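Putative aspartyl-tRNA synthetase (Leishmania major, PDB 6OD8) probably attaches L-aspartate to tRNA(Asp) at the expense of ATP, as a class-II aminoacyl-tRNA synthetase with an OB-fold nucleic acid binding domain. Local coordinates at residues 90-96 and 139-145; 130-134 and 168-173. All coordinates share one frame; numbering follows the deposited sequence. Where two conformers were deposited one is given.

Contact 1: residues 90-96 and 139-145; sequences LIRARVS and TESIVDV
R92 lies alongside D144 and grips its carboxylate side-on. R92 NE meets D144 OD1 at 2.8 Å along an almost straight bond (176°) that stays in the guanidinium plane, while R92 NH2 reaches the syn lone pair of D144 OD2 at 3.1 Å. With one nitrogen on each oxygen, the two groups are fixed against rotation, their planes 31° apart. The R92 chain runs out extended and bends only at chi3 (-64°), which swings NE over to the aspartate; on the way R92 CG packs 3.6 Å from I142 CG2. R94, on the same face, sends NH1 to the carbonyl of E140 at 2.7 Å from NH1 to O, within the plane of both groups, and I142 CD1 lies over one face of the R94 guanidinium, 3.9 Å above its centre. Beneath these side chains the strands 88-100 and 142-151 pair antiparallel in the curled sheet of the OB-fold, with I91-V145 and A93-V143 as hydrogen-bonded pairs. Beyond I142 the pairing persists through V95 N to S141 O and E140 N to V95 O, although E140 has left the strand with a positive phi. V95 and V143 cross at about a right angle, V95 CG2 lying 3.7 Å from V143 CG1, and V95 also touches M107. The carboxylate of E140 is held by salt bridges to R213 and R110. The second subunit completes the arginine face: its D286 forms a salt bridge with R94, its D321 carbonyl accepts a bond from R92, and its W521 packs on R92.

Contact 2: residues 130-134 and 168-173; sequences MIDFM and VKKIHT
With CG anti to the backbone N (chi1 -177°) and chi2 also extended, M130 stretches straight from the helix toward the strand, then bends at chi3 to lay its CE methyl 3.8 Å from V168 CG1 and 3.6 Å from V168 O. M134, one helical turn on, has CG anti to the carbonyl carbon (chi1 -70°) and bends at chi3, so that M134 CE meets V168 CG2 tip to tip at 4.1 Å. Both methionines also touch I171, whose CG2 sits 3.7 Å from M134 CG and 4.2 Å from M130 CG. Helix 128-136 thus plugs one end of the OB-fold barrel, where A120, A105 and M107 of neighbouring strands line the same apolar core. The strand bends at K169, where a classic bulge sets K169 and K170 against the single residue E146, while V168 and I171 still point at the helix. The ring of F133 meets its strand partners obliquely, F133 CE2 lying 3.7 Å from I171 O and F133 CZ 4.3 Å from T173 CG2. This ring also meets that of F57, with planes about 40° apart, and M130 likewise packs against F57 and V56.

Overall arrangement
Contacts 1 and 2 both lie in the OB-fold domain, their centres about 11 Å apart. Their segments alternate along the chain: strand 90-96, helix 130-134, the 139-145 segment and finally 168-173. Helix 128-136 leads into strand 142-151, which pairs with strand 88-100 in contact 1 and also borders strand 170-173 of contact 2. D144 N and H172 O, 2.8 Å apart, probably form a hydrogen bond between them, and V145 CG2 packs on I171 CG1. Contact 1 meets the second subunit through R92, R94 and I142, joining to it a barrel that probably binds the tRNA anticodon, as in relatives; neither segment of contact 2 is touched by another chain of the assembly.

Contact 1: residues 90-96 and 139-145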
ATOM      1  N   LEU A  90       9.243  26.429 -23.508  1.00 22.66           N
ATOM      2  CA  LEU A  90       7.818  26.118 -23.528  1.00 21.45           C
ATOM      3  C   LEU A  90       7.425  25.578 -22.166  1.00 22.26           C
ATOM      4  O   LEU A  90       7.956  24.554 -21.734  1.00 22.05           O
ATOM      5  CB  LEU A  90       7.503  25.087 -24.612  1.00 21.33           C
ATOM      6  CG  LEU A  90       6.061  24.589 -24.660  1.00 31.05           C
ATOM      7  CD1 LEU A  90       5.123  25.718 -25.069  1.00 26.36           C
ATOM      8  CD2 LEU A  90       5.967  23.418 -25.620  1.00 30.62           C
ATOM      9  N   ILE A  91       6.490  26.254 -21.511  1.00 19.82           N
ATOM     10  CA  ILE A  91       6.036  25.872 -20.180  0.59 18.96           C
ATOM     11  C   ILE A  91       4.523  25.708 -20.211  1.00 26.45           C
ATOM     12  O   ILE A  91       3.815  26.479 -20.866  1.00 23.94           O
ATOM     13  CB  ILE A  91       6.451  26.923 -19.127  0.59 25.23           C
ATOM     14  CG1 ILE A  91       7.954  27.199 -19.212  0.59 25.56           C
ATOM     15  CG2 ILE A  91       6.087  26.457 -17.726  0.59 27.15           C
ATOM     16  CD1 ILE A  91       8.316  28.650 -18.947  0.59 22.03           C
ATOM     17  N   ARG A  92       4.029  24.699 -19.491  1.00 23.53           N
ATOM     18  CA  ARG A  92       2.603  24.546 -19.237  1.00 16.49           C
ATOM     19  C   ARG A  92       2.350  24.837 -17.762  1.00 16.20           C
ATOM     20  O   ARG A  92       2.982  24.227 -16.894  1.00 19.00           O
ATOM     21  CB  ARG A  92       2.140  23.135 -19.605  1.00 18.15           C
ATOM     22  CG  ARG A  92       0.653  22.926 -19.445  1.00 16.81           C
ATOM     23  CD  ARG A  92       0.255  21.629 -20.121  1.00 20.68           C
ATOM     24  NE  ARG A  92       0.486  21.715 -21.571  1.00 23.46           N
ATOM     25  CZ  ARG A  92       0.322  20.704 -22.424  1.00 24.14           C
ATOM     26  NH1 ARG A  92      -0.073  19.517 -21.968  1.00 20.03           N
ATOM     27  NH2 ARG A  92       0.557  20.880 -23.733  1.00 23.60           N
ATOM     28  N   ALA A  93       1.446  25.775 -17.471  1.00 18.07           N
ATOM     29  CA  ALA A  93       1.270  26.213 -16.095  1.00 20.17           C
ATOM     30  C   ALA A  93      -0.148  26.721 -15.868  1.00 20.12           C
ATOM     31  O   ALA A  93      -0.884  27.035 -16.810  1.00 20.09           O
ATOM     32  CB  ALA A  93       2.277  27.323 -15.738  1.00 17.11           C
ATOM     33  N   ARG A  94      -0.488  26.827 -14.581  1.00 19.66           N
ATOM     34  CA  ARG A  94      -1.694  27.497 -14.104  1.00 19.67           C
ATOM     35  C   ARG A  94      -1.511  29.005 -14.080  1.00 21.85           C
ATOM     36  O   ARG A  94      -0.455  29.507 -13.696  1.00 23.95           O
ATOM     37  CB  ARG A  94      -2.030  27.036 -12.680  1.00 20.14           C
ATOM     38  CG  ARG A  94      -2.488  25.608 -12.584  1.00 23.27           C
ATOM     39  CD  ARG A  94      -3.994  25.523 -12.534  1.00 22.78           C
ATOM     40  NE  ARG A  94      -4.425  24.158 -12.221  1.00 21.08           N
ATOM     41  CZ  ARG A  94      -5.610  23.659 -12.557  1.00 23.19           C
ATOM     42  NH1 ARG A  94      -6.488  24.404 -13.210  1.00 18.21           N
ATOM     43  NH2 ARG A  94      -5.926  22.417 -12.216  1.00 20.67           N
ATOM     44  N   VAL A  95      -2.562  29.726 -14.444  1.00 21.37           N
ATOM     45  CA  VAL A  95      -2.601  31.179 -14.300  1.00 18.76           C
ATOM     46  C   VAL A  95      -3.088  31.469 -12.880  1.00 21.81           C
ATOM     47  O   VAL A  95      -4.272  31.327 -12.578  1.00 22.30           O
ATOM     48  CB  VAL A  95      -3.508  31.821 -15.349  1.00 19.27           C
ATOM     49  CG1 VAL A  95      -3.568  33.327 -15.159  1.00 22.76           C
ATOM     50  CG2 VAL A  95      -3.033  31.463 -16.780  1.00 19.07           C
ATOM     51  N   SER A  96      -2.170  31.869 -11.995  1.00 23.57           N
ATOM     52  CA  SER A  96      -2.584  32.224 -10.638  1.00 23.25           C
ATOM     53  C   SER A  96      -3.260  33.583 -10.611  1.00 26.10           C
ATOM     54  O   SER A  96      -4.322  33.750  -9.999  1.00 22.80           O
ATOM     55  CB  SER A  96      -1.386  32.244  -9.684  1.00 29.52           C
ATOM     56  OG  SER A  96      -0.962  30.944  -9.348  1.00 32.96           O
ATOM     57  N   THR A 139      -8.360  33.134 -14.186  1.00 21.92           N
ATOM     58  CA  THR A 139      -7.415  32.479 -13.291  1.00 20.43           C
ATOM     59  C   THR A 139      -7.791  31.009 -13.149  1.00 24.27           C
ATOM     60  O   THR A 139      -8.962  30.627 -13.271  1.00 22.17           O
ATOM     61  CB  THR A 139      -7.379  33.152 -11.913  1.00 28.04           C
ATOM     62  OG1 THR A 139      -8.645  33.008 -11.286  1.00 28.16           O
ATOM     63  CG2 THR A 139      -7.062  34.644 -12.056  1.00 27.68           C
ATOM     64  N   GLU A 140      -6.766  30.186 -12.931  1.00 19.24           N
ATOM     65  CA  GLU A 140      -6.764  28.726 -12.881  1.00 23.47           C
ATOM     66  C   GLU A 140      -6.820  28.091 -14.282  1.00 19.55           C
ATOM     67  O   GLU A 140      -6.715  26.868 -14.382  1.00 23.31           O
ATOM     68  CB  GLU A 140      -7.888  28.142 -11.995  1.00 24.84           C
ATOM     69  CG  GLU A 140      -7.754  28.615 -10.543  1.00 23.05           C
ATOM     70  CD  GLU A 140      -6.392  28.270  -9.999  1.00 28.87           C
ATOM     71  OE1 GLU A 140      -6.094  27.056  -9.883  1.00 27.22           O
ATOM     72  OE2 GLU A 140      -5.594  29.203  -9.746  1.00 29.89           O
ATOM     73  N   SER A 141      -6.958  28.868 -15.357  1.00 17.96           N
ATOM     74  CA  SER A 141      -6.753  28.301 -16.681  1.00 17.36           C
ATOM     75  C   SER A 141      -5.345  27.725 -16.752  1.00 21.43           C
ATOM     76  O   SER A 141      -4.439  28.167 -16.045  1.00 22.44           O
ATOM     77  CB  SER A 141      -6.930  29.359 -17.775  1.00 19.21           C
ATOM     78  OG  SER A 141      -8.217  29.940 -17.749  1.00 22.93           O
ATOM     79  N   ILE A 142      -5.161  26.724 -17.605  1.00 18.06           N
ATOM     80  CA  ILE A 142      -3.840  26.179 -17.867  0.75 15.90           C
ATOM     81  C   ILE A 142      -3.393  26.680 -19.235  1.00 17.62           C
ATOM     82  O   ILE A 142      -4.147  26.614 -20.210  1.00 20.39           O
ATOM     83  CB  ILE A 142      -3.845  24.646 -17.789  0.75 16.74           C
ATOM     84  CG1 ILE A 142      -4.115  24.217 -16.342  0.75 18.37           C
ATOM     85  CG2 ILE A 142      -2.519  24.099 -18.278  0.75 16.55           C
ATOM     86  CD1 ILE A 142      -4.389  22.743 -16.188  0.75 18.16           C
ATOM     87  N   VAL A 143      -2.173  27.223 -19.293  1.00 19.82           N
ATOM     88  CA  VAL A 143      -1.671  27.852 -20.511  1.00 18.65           C
ATOM     89  C   VAL A 143      -0.372  27.185 -20.937  1.00 19.04           C
ATOM     90  O   VAL A 143       0.383  26.681 -20.106  1.00 21.32           O
ATOM     91  CB  VAL A 143      -1.448  29.372 -20.327  1.00 24.38           C
ATOM     92  CG1 VAL A 143      -2.768  30.115 -20.197  1.00 22.24           C
ATOM     93  CG2 VAL A 143      -0.529  29.651 -19.134  1.00 20.22           C
ATOM     94  N   ASP A 144      -0.124  27.170 -22.253  1.00 20.10           N
ATOM     95  CA  ASP A 144       1.187  26.883 -22.816  1.00 20.25           C
ATOM     96  C   ASP A 144       1.803  28.224 -23.173  1.00 22.93           C
ATOM     97  O   ASP A 144       1.234  28.965 -23.978  1.00 23.93           O
ATOM     98  CB  ASP A 144       1.091  26.019 -24.077  1.00 22.81           C
ATOM     99  CG  ASP A 144       1.010  24.540 -23.780  1.00 32.03           C
ATOM    100  OD1 ASP A 144       1.410  24.119 -22.677  1.00 27.28           O
ATOM    101  OD2 ASP A 144       0.553  23.794 -24.669  1.00 29.84           O
ATOM    102  N   VAL A 145       2.943  28.547 -22.582  1.00 22.34           N
ATOM    103  CA  VAL A 145       3.618  29.818 -22.821  0.50 21.25           C
ATOM    104  C   VAL A 145       4.983  29.529 -23.429  1.00 25.11           C
ATOM    105  O   VAL A 145       5.696  28.635 -22.959  1.00 26.18           O
ATOM    106  CB  VAL A 145       3.749  30.632 -21.520  0.50 25.74           C
ATOM    107  CG1 VAL A 145       4.620  31.855 -21.726  0.50 26.29           C
ATOM    108  CG2 VAL A 145       2.373  31.038 -21.017  0.50 26.38           C
TER
HETATM  109  O   HOH W   1      -5.531  31.558  -8.774  1.00 40.85           O

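Contact 2: residues 130-134 and 168-173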
ATOM      1  N   MET A 130      -2.348  40.731 -27.894  1.00 37.00           N
ATOM      2  CA  MET A 130      -1.900  39.649 -27.026  1.00 37.94           C
ATOM      3  C   MET A 130      -1.839  40.093 -25.563  1.00 36.54           C
ATOM      4  O   MET A 130      -2.149  39.306 -24.664  1.00 35.07           O
ATOM      5  CB  MET A 130      -0.542  39.123 -27.497  1.00 33.00           C
ATOM      6  CG  MET A 130      -0.045  37.943 -26.686  1.00 37.27           C
ATOM      7  SD  MET A 130       1.600  37.367 -27.163  1.00 39.51           S
ATOM      8  CE  MET A 130       2.534  37.706 -25.675  1.00 32.72           C
ATOM      9  N   ILE A 131      -1.452  41.347 -25.312  1.00 36.45           N
ATOM     10  CA  ILE A 131      -1.509  41.897 -23.960  1.00 35.11           C
ATOM     11  C   ILE A 131      -2.950  41.921 -23.462  1.00 42.31           C
ATOM     12  O   ILE A 131      -3.227  41.585 -22.299  1.00 31.88           O
ATOM     13  CB  ILE A 131      -0.865  43.300 -23.916  1.00 40.51           C
ATOM     14  CG1 ILE A 131       0.638  43.211 -23.626  1.00 41.38           C
ATOM     15  CG2 ILE A 131      -1.513  44.156 -22.847  1.00 41.20           C
ATOM     16  CD1 ILE A 131       1.452  42.549 -24.697  1.00 39.30           C
ATOM     17  N   ASP A 132      -3.890  42.303 -24.340  1.00 39.39           N
ATOM     18  CA  ASP A 132      -5.310  42.233 -23.994  1.00 39.43           C
ATOM     19  C   ASP A 132      -5.739  40.806 -23.704  1.00 36.20           C
ATOM     20  O   ASP A 132      -6.497  40.556 -22.757  1.00 33.27           O
ATOM     21  CB  ASP A 132      -6.170  42.789 -25.127  1.00 42.47           C
ATOM     22  CG  ASP A 132      -5.879  44.248 -25.428  1.00 52.84           C
ATOM     23  OD1 ASP A 132      -5.587  45.008 -24.480  1.00 49.61           O
ATOM     24  OD2 ASP A 132      -5.946  44.626 -26.620  1.00 54.15           O
ATOM     25  N   PHE A 133      -5.297  39.856 -24.535  1.00 33.82           N
ATOM     26  CA  PHE A 133      -5.652  38.459 -24.317  1.00 33.34           C
ATOM     27  C   PHE A 133      -5.166  37.981 -22.959  1.00 28.25           C
ATOM     28  O   PHE A 133      -5.920  37.360 -22.201  1.00 28.13           O
ATOM     29  CB  PHE A 133      -5.071  37.587 -25.431  1.00 28.88           C
ATOM     30  CG  PHE A 133      -5.318  36.124 -25.235  1.00 27.17           C
ATOM     31  CD1 PHE A 133      -6.576  35.581 -25.443  1.00 27.12           C
ATOM     32  CD2 PHE A 133      -4.285  35.282 -24.838  1.00 26.38           C
ATOM     33  CE1 PHE A 133      -6.807  34.208 -25.254  1.00 25.69           C
ATOM     34  CE2 PHE A 133      -4.504  33.920 -24.655  1.00 26.80           C
ATOM     35  CZ  PHE A 133      -5.768  33.382 -24.861  1.00 29.09           C
ATOM     36  N   MET A 134      -3.896  38.251 -22.640  1.00 29.70           N
ATOM     37  CA  MET A 134      -3.343  37.811 -21.364  1.00 29.90           C
ATOM     38  C   MET A 134      -4.121  38.395 -20.195  1.00 28.94           C
ATOM     39  O   MET A 134      -4.406  37.695 -19.213  1.00 26.91           O
ATOM     40  CB  MET A 134      -1.875  38.201 -21.268  1.00 28.52           C
ATOM     41  CG  MET A 134      -0.990  37.429 -22.196  1.00 31.36           C
ATOM     42  SD  MET A 134       0.643  38.175 -22.275  1.00 36.48           S
ATOM     43  CE  MET A 134       1.272  37.735 -20.646  1.00 26.55           C
ATOM     44  N   VAL A 168       7.107  36.846 -22.153  1.00 28.63           N
ATOM     45  CA  VAL A 168       6.215  35.984 -22.931  1.00 28.94           C
ATOM     46  C   VAL A 168       6.234  36.378 -24.401  1.00 32.48           C
ATOM     47  O   VAL A 168       5.973  37.536 -24.752  1.00 31.57           O
ATOM     48  CB  VAL A 168       4.785  36.055 -22.377  1.00 32.41           C
ATOM     49  CG1 VAL A 168       3.851  35.195 -23.220  1.00 25.67           C
ATOM     50  CG2 VAL A 168       4.767  35.648 -20.900  1.00 25.60           C
ATOM     51  N   LYS A 169       6.488  35.398 -25.269  1.00 29.03           N
ATOM     52  CA  LYS A 169       6.436  35.576 -26.722  1.00 29.37           C
ATOM     53  C   LYS A 169       5.185  34.977 -27.358  1.00 29.93           C
ATOM     54  O   LYS A 169       4.720  35.472 -28.386  1.00 29.47           O
ATOM     55  CB  LYS A 169       7.664  34.929 -27.378  1.00 33.25           C
ATOM     56  CG  LYS A 169       8.995  35.199 -26.692  1.00 38.13           C
ATOM     57  CD  LYS A 169       9.263  36.682 -26.546  1.00 50.38           C
ATOM     58  CE  LYS A 169      10.723  36.943 -26.213  1.00 62.77           C
ATOM     59  NZ  LYS A 169      11.003  38.383 -25.956  1.00 67.41           N
ATOM     60  N   LYS A 170       4.646  33.910 -26.777  1.00 26.79           N
ATOM     61  CA  LYS A 170       3.443  33.238 -27.240  1.00 28.69           C
ATOM     62  C   LYS A 170       2.708  32.705 -26.024  1.00 28.44           C
ATOM     63  O   LYS A 170       3.336  32.284 -25.047  1.00 28.56           O
ATOM     64  CB  LYS A 170       3.734  32.045 -28.179  1.00 28.63           C
ATOM     65  CG  LYS A 170       4.317  32.393 -29.535  1.00 27.39           C
ATOM     66  CD  LYS A 170       4.476  31.114 -30.364  1.00 28.61           C
ATOM     67  CE  LYS A 170       4.953  31.415 -31.796  1.00 37.20           C
ATOM     68  NZ  LYS A 170       6.199  32.233 -31.765  1.00 47.26           N
ATOM     69  N   ILE A 171       1.380  32.714 -26.088  1.00 25.76           N
ATOM     70  CA  ILE A 171       0.604  32.140 -24.995  1.00 24.00           C
ATOM     71  C   ILE A 171      -0.728  31.617 -25.524  1.00 22.67           C
ATOM     72  O   ILE A 171      -1.503  32.361 -26.132  1.00 25.02           O
ATOM     73  CB  ILE A 171       0.396  33.161 -23.854  1.00 23.85           C
ATOM     74  CG1 ILE A 171      -0.497  32.550 -22.773  1.00 24.23           C
ATOM     75  CG2 ILE A 171      -0.201  34.501 -24.361  1.00 24.65           C
ATOM     76  CD1 ILE A 171      -0.512  33.341 -21.438  1.00 22.07           C
ATOM     77  N   HIS A 172      -1.008  30.340 -25.299  1.00 21.80           N
ATOM     78  CA  HIS A 172      -2.307  29.770 -25.643  1.00 24.80           C
ATOM     79  C   HIS A 172      -2.879  29.036 -24.443  1.00 25.45           C
ATOM     80  O   HIS A 172      -2.135  28.421 -23.669  1.00 27.57           O
ATOM     81  CB  HIS A 172      -2.234  28.799 -26.829  1.00 24.17           C
ATOM     82  CG  HIS A 172      -1.727  29.412 -28.098  1.00 24.45           C
ATOM     83  ND1 HIS A 172      -0.391  29.675 -28.313  1.00 25.37           N
ATOM     84  CD2 HIS A 172      -2.376  29.803 -29.221  1.00 24.06           C
ATOM     85  CE1 HIS A 172      -0.237  30.202 -29.517  1.00 28.50           C
ATOM     86  NE2 HIS A 172      -1.425  30.280 -30.093  1.00 28.64           N
ATOM     87  N   THR A 173      -4.204  29.100 -24.281  1.00 24.54           N
ATOM     88  CA  THR A 173      -4.848  28.309 -23.245  1.00 24.21           C
ATOM     89  C   THR A 173      -4.917  26.851 -23.681  1.00 22.25           C
ATOM     90  O   THR A 173      -5.265  26.539 -24.820  1.00 24.75           O
ATOM     91  CB  THR A 173      -6.252  28.818 -22.903  1.00 28.70           C
ATOM     92  OG1 THR A 173      -7.008  29.009 -24.096  1.00 26.79           O
ATOM     93  CG2 THR A 173      -6.192  30.145 -22.071  1.00 25.48           C
TER